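Long-range contact in SusD superfamily protein (Bacteroides thetaiotaomicron VPI-5482, PDB 3HDX), which probably binds polysaccharide at the outer membrane during carbohydrate uptake by this gut bacterium: residues Arg76-Val81 and Ala119-Tyr124. Residues are numbered along the deposited sequence; the frame is centred on the assembly and turned at random.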
ATOM      1  N   ARG A  76      -4.789  16.811   4.415  1.00 14.50           N
ATOM      2  CA  ARG A  76      -3.616  17.658   4.674  0.50 14.85           C
ATOM      3  C   ARG A  76      -2.289  16.880   4.717  1.00 14.14           C
ATOM      4  O   ARG A  76      -1.289  17.345   4.175  1.00 14.51           O
ATOM      5  CB  ARG A  76      -3.840  18.494   5.958  0.50 17.64           C
ATOM      6  CG  ARG A  76      -2.804  19.546   6.235  0.50 21.33           C
ATOM      7  CD  ARG A  76      -3.076  20.378   7.515  0.50 23.65           C
ATOM      8  NE  ARG A  76      -2.037  21.395   7.684  0.50 26.90           N
ATOM      9  CZ  ARG A  76      -2.136  22.649   7.248  0.50 28.11           C
ATOM     10  NH1 ARG A  76      -3.239  23.067   6.642  0.50 28.54           N
ATOM     11  NH2 ARG A  76      -1.131  23.497   7.432  0.50 29.20           N
ATOM     12  N   ARG A  77      -2.282  15.735   5.412  1.00 13.23           N
ATOM     13  CA  ARG A  77      -1.084  14.935   5.551  1.00 13.90           C
ATOM     14  C   ARG A  77      -0.463  14.488   4.222  1.00 13.04           C
ATOM     15  O   ARG A  77       0.749  14.346   4.125  1.00 14.31           O
ATOM     16  CB  ARG A  77      -1.320  13.744   6.481  1.00 15.74           C
ATOM     17  CG  ARG A  77      -2.357  12.754   5.975  1.00 16.95           C
ATOM     18  CD  ARG A  77      -2.834  11.796   7.083  1.00 17.00           C
ATOM     19  NE  ARG A  77      -3.790  10.798   6.597  1.00 16.24           N
ATOM     20  CZ  ARG A  77      -5.103  11.009   6.407  1.00 16.74           C
ATOM     21  NH1 ARG A  77      -5.646  12.230   6.587  1.00 18.70           N
ATOM     22  NH2 ARG A  77      -5.905  10.002   6.025  1.00 15.96           N
ATOM     23  N   PHE A  78      -1.295  14.314   3.207  1.00 12.91           N
ATOM     24  CA  PHE A  78      -0.785  14.017   1.863  1.00 13.15           C
ATOM     25  C   PHE A  78      -0.124  15.236   1.227  1.00 12.96           C
ATOM     26  O   PHE A  78       0.949  15.115   0.665  1.00 12.36           O
ATOM     27  CB  PHE A  78      -1.872  13.392   0.993  1.00 14.22           C
ATOM     28  CG  PHE A  78      -2.237  12.021   1.459  1.00 14.14           C
ATOM     29  CD1 PHE A  78      -1.475  10.926   1.014  1.00 13.02           C
ATOM     30  CD2 PHE A  78      -3.225  11.808   2.399  1.00 14.63           C
ATOM     31  CE1 PHE A  78      -1.762   9.638   1.465  1.00 13.29           C
ATOM     32  CE2 PHE A  78      -3.479  10.513   2.856  1.00 14.03           C
ATOM     33  CZ  PHE A  78      -2.758   9.456   2.391  1.00 14.33           C
ATOM     34  N   TYR A  79      -0.761  16.398   1.317  1.00 12.67           N
ATOM     35  CA  TYR A  79      -0.152  17.640   0.817  1.00 12.85           C
ATOM     36  C   TYR A  79       1.129  17.983   1.591  1.00 12.84           C
ATOM     37  O   TYR A  79       2.043  18.585   1.018  1.00 13.53           O
ATOM     38  CB  TYR A  79      -1.143  18.807   0.722  1.00 12.79           C
ATOM     39  CG  TYR A  79      -2.075  18.566  -0.414  1.00 11.30           C
ATOM     40  CD1 TYR A  79      -1.610  18.723  -1.730  1.00 11.19           C
ATOM     41  CD2 TYR A  79      -3.384  18.173  -0.220  1.00 12.23           C
ATOM     42  CE1 TYR A  79      -2.420  18.445  -2.805  1.00 12.25           C
ATOM     43  CE2 TYR A  79      -4.186  17.914  -1.283  1.00 13.35           C
ATOM     44  CZ  TYR A  79      -3.710  18.060  -2.581  1.00 13.02           C
ATOM     45  OH  TYR A  79      -4.543  17.735  -3.610  1.00 13.66           O
ATOM     46  N   ALA A  80       1.253  17.538   2.855  1.00 13.47           N
ATOM     47  CA  ALA A  80       2.516  17.743   3.573  1.00 14.01           C
ATOM     48  C   ALA A  80       3.673  17.027   2.859  1.00 13.74           C
ATOM     49  O   ALA A  80       4.794  17.552   2.776  1.00 15.15           O
ATOM     50  CB  ALA A  80       2.416  17.308   5.048  1.00 14.14           C
ATOM     51  N   VAL A  81       3.398  15.819   2.356  1.00 12.63           N
ATOM     52  CA  VAL A  81       4.418  15.076   1.594  1.00 13.00           C
ATOM     53  C   VAL A  81       4.762  15.831   0.299  1.00 12.35           C
ATOM     54  O   VAL A  81       5.932  16.041  -0.035  1.00 15.10           O
ATOM     55  CB  VAL A  81       3.918  13.685   1.206  1.00 12.84           C
ATOM     56  CG1 VAL A  81       4.924  12.975   0.260  1.00 13.75           C
ATOM     57  CG2 VAL A  81       3.590  12.844   2.449  1.00 13.79           C
ATOM     58  N   ALA A 119       4.780  11.450  -6.275  1.00 10.98           N
ATOM     59  CA  ALA A 119       3.926  10.750  -7.220  1.00 11.10           C
ATOM     60  C   ALA A 119       3.110   9.654  -6.527  1.00 10.58           C
ATOM     61  O   ALA A 119       1.909   9.483  -6.814  1.00 10.90           O
ATOM     62  CB  ALA A 119       4.749  10.176  -8.396  1.00 11.41           C
ATOM     63  N   PHE A 120       3.757   8.929  -5.612  1.00 10.41           N
ATOM     64  CA  PHE A 120       3.059   7.911  -4.793  1.00 11.21           C
ATOM     65  C   PHE A 120       1.945   8.543  -3.966  1.00 11.38           C
ATOM     66  O   PHE A 120       0.825   8.000  -3.916  1.00 12.05           O
ATOM     67  CB  PHE A 120       4.067   7.157  -3.915  1.00 12.10           C
ATOM     68  CG  PHE A 120       3.448   6.204  -2.949  1.00 12.09           C
ATOM     69  CD1 PHE A 120       2.921   5.002  -3.384  1.00 12.14           C
ATOM     70  CD2 PHE A 120       3.382   6.521  -1.599  1.00 12.51           C
ATOM     71  CE1 PHE A 120       2.353   4.110  -2.456  1.00 11.53           C
ATOM     72  CE2 PHE A 120       2.808   5.643  -0.682  1.00 12.70           C
ATOM     73  CZ  PHE A 120       2.303   4.439  -1.109  1.00 12.22           C
ATOM     74  N   ALA A 121       2.251   9.666  -3.311  1.00 10.87           N
ATOM     75  CA  ALA A 121       1.244  10.357  -2.509  1.00 11.49           C
ATOM     76  C   ALA A 121       0.037  10.724  -3.358  1.00 10.47           C
ATOM     77  O   ALA A 121      -1.114  10.504  -2.937  1.00 11.08           O
ATOM     78  CB  ALA A 121       1.861  11.620  -1.811  1.00 10.29           C
ATOM     79  N   TYR A 122       0.294  11.213  -4.592  1.00 11.37           N
ATOM     80  CA  TYR A 122      -0.801  11.540  -5.492  1.00 11.21           C
ATOM     81  C   TYR A 122      -1.654  10.322  -5.839  1.00 10.96           C
ATOM     82  O   TYR A 122      -2.868  10.399  -5.786  1.00 11.11           O
ATOM     83  CB  TYR A 122      -0.339  12.297  -6.731  1.00 10.96           C
ATOM     84  CG  TYR A 122      -0.302  13.809  -6.531  1.00 10.77           C
ATOM     85  CD1 TYR A 122      -1.469  14.503  -6.190  1.00 11.32           C
ATOM     86  CD2 TYR A 122       0.893  14.540  -6.636  1.00 11.04           C
ATOM     87  CE1 TYR A 122      -1.469  15.890  -5.982  1.00 11.22           C
ATOM     88  CE2 TYR A 122       0.889  15.934  -6.491  1.00 11.36           C
ATOM     89  CZ  TYR A 122      -0.274  16.603  -6.112  1.00 10.66           C
ATOM     90  OH  TYR A 122      -0.224  17.966  -5.914  1.00 11.78           O
ATOM     91  N   PHE A 123      -1.016   9.225  -6.237  1.00 10.35           N
ATOM     92  CA  PHE A 123      -1.755   8.002  -6.538  1.00 11.26           C
ATOM     93  C   PHE A 123      -2.596   7.551  -5.345  1.00 11.05           C
ATOM     94  O   PHE A 123      -3.775   7.264  -5.463  1.00 10.91           O
ATOM     95  CB  PHE A 123      -0.783   6.888  -6.933  1.00 11.18           C
ATOM     96  CG  PHE A 123      -1.411   5.507  -6.934  1.00 13.26           C
ATOM     97  CD1 PHE A 123      -2.483   5.242  -7.762  1.00 13.87           C
ATOM     98  CD2 PHE A 123      -0.913   4.502  -6.119  1.00 16.61           C
ATOM     99  CE1 PHE A 123      -3.057   3.976  -7.767  1.00 14.69           C
ATOM    100  CE2 PHE A 123      -1.506   3.225  -6.142  1.00 17.53           C
ATOM    101  CZ  PHE A 123      -2.531   2.988  -7.006  1.00 15.94           C
ATOM    102  N   TYR A 124      -1.944   7.509  -4.189  1.00 11.23           N
ATOM    103  CA  TYR A 124      -2.575   6.999  -2.967  1.00 10.66           C
ATOM    104  C   TYR A 124      -3.814   7.812  -2.601  1.00 11.39           C
ATOM    105  O   TYR A 124      -4.863   7.277  -2.273  1.00 11.64           O
ATOM    106  CB  TYR A 124      -1.526   6.956  -1.827  1.00 11.34           C
ATOM    107  CG  TYR A 124      -1.908   6.045  -0.685  1.00 10.90           C
ATOM    108  CD1 TYR A 124      -2.747   6.503   0.334  1.00 10.67           C
ATOM    109  CD2 TYR A 124      -1.443   4.722  -0.612  1.00 12.16           C
ATOM    110  CE1 TYR A 124      -3.083   5.725   1.402  1.00 11.65           C
ATOM    111  CE2 TYR A 124      -1.769   3.903   0.448  1.00 11.08           C
ATOM    112  CZ  TYR A 124      -2.610   4.417   1.456  1.00 10.24           C
ATOM    113  OH  TYR A 124      -2.944   3.632   2.513  1.00 12.37           O
TER
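Ala-121 meets Val-81 and Phe-78 where segments of helices 76-91 and 104-129 run roughly antiparallel. The axes of the two short segments pass 9.3 Å apart, with their directions at 159°. The small methyl suits this close approach, where the CA atoms of Phe-78 and Ala-121 are 6.1 Å apart: CB of Ala-121 points at the other helix and touches CG1 of Val-81 at 3.9 Å. Val-81 carries that branch anti to its backbone N (chi1 173°), which presents CG1 to the alanine. Its compact, beta-branched side chain packs against the methyl and also touches Leu-24 and Thr-25 of helix 11-30. One turn away, CD1 of Phe-78 lies 4.0 Å from Ala-121 O.

Next comes Tyr-122, whose CB points away although the ring swings back at its far end. Its OH sits at the edge of the Tyr-79 ring, 3.8 Å from CE1 of Tyr-79, and the two side chains cross at about a right angle. Tyrosine suits both places, being apolar along the ring and polar at the tip: neither hydroxyl hydrogen-bonds across to the other segment; Tyr-79 OH instead hydrogen-bonds to Pro-133 O and Tyr-122 OH to Val-135 O.

Tyr-124 brings CD1 to 3.5 Å from CE1 of Phe-78. The rings touch rim to rim, planes 19° apart, neither lying over the other. Tyrosine suits this place because its rim packs on Phe-78 while Tyr-124 OH forms a hydrogen bond with ND1 of His-35; a wholly apolar ring suits Phe-78, among Ala-121, Tyr-124 and Ala-28 of helix 11-30. An alanine in place of Phe-78 would probably leave the Tyr-124 rim without this neighbour and open a gap beside Ala-121. With no hydrogen bond between the segments, the join rests on buried apolar and aromatic packing, the antiparallel helix-against-helix arrangement characteristic of the TPR-like helical scaffold of SusD-family proteins.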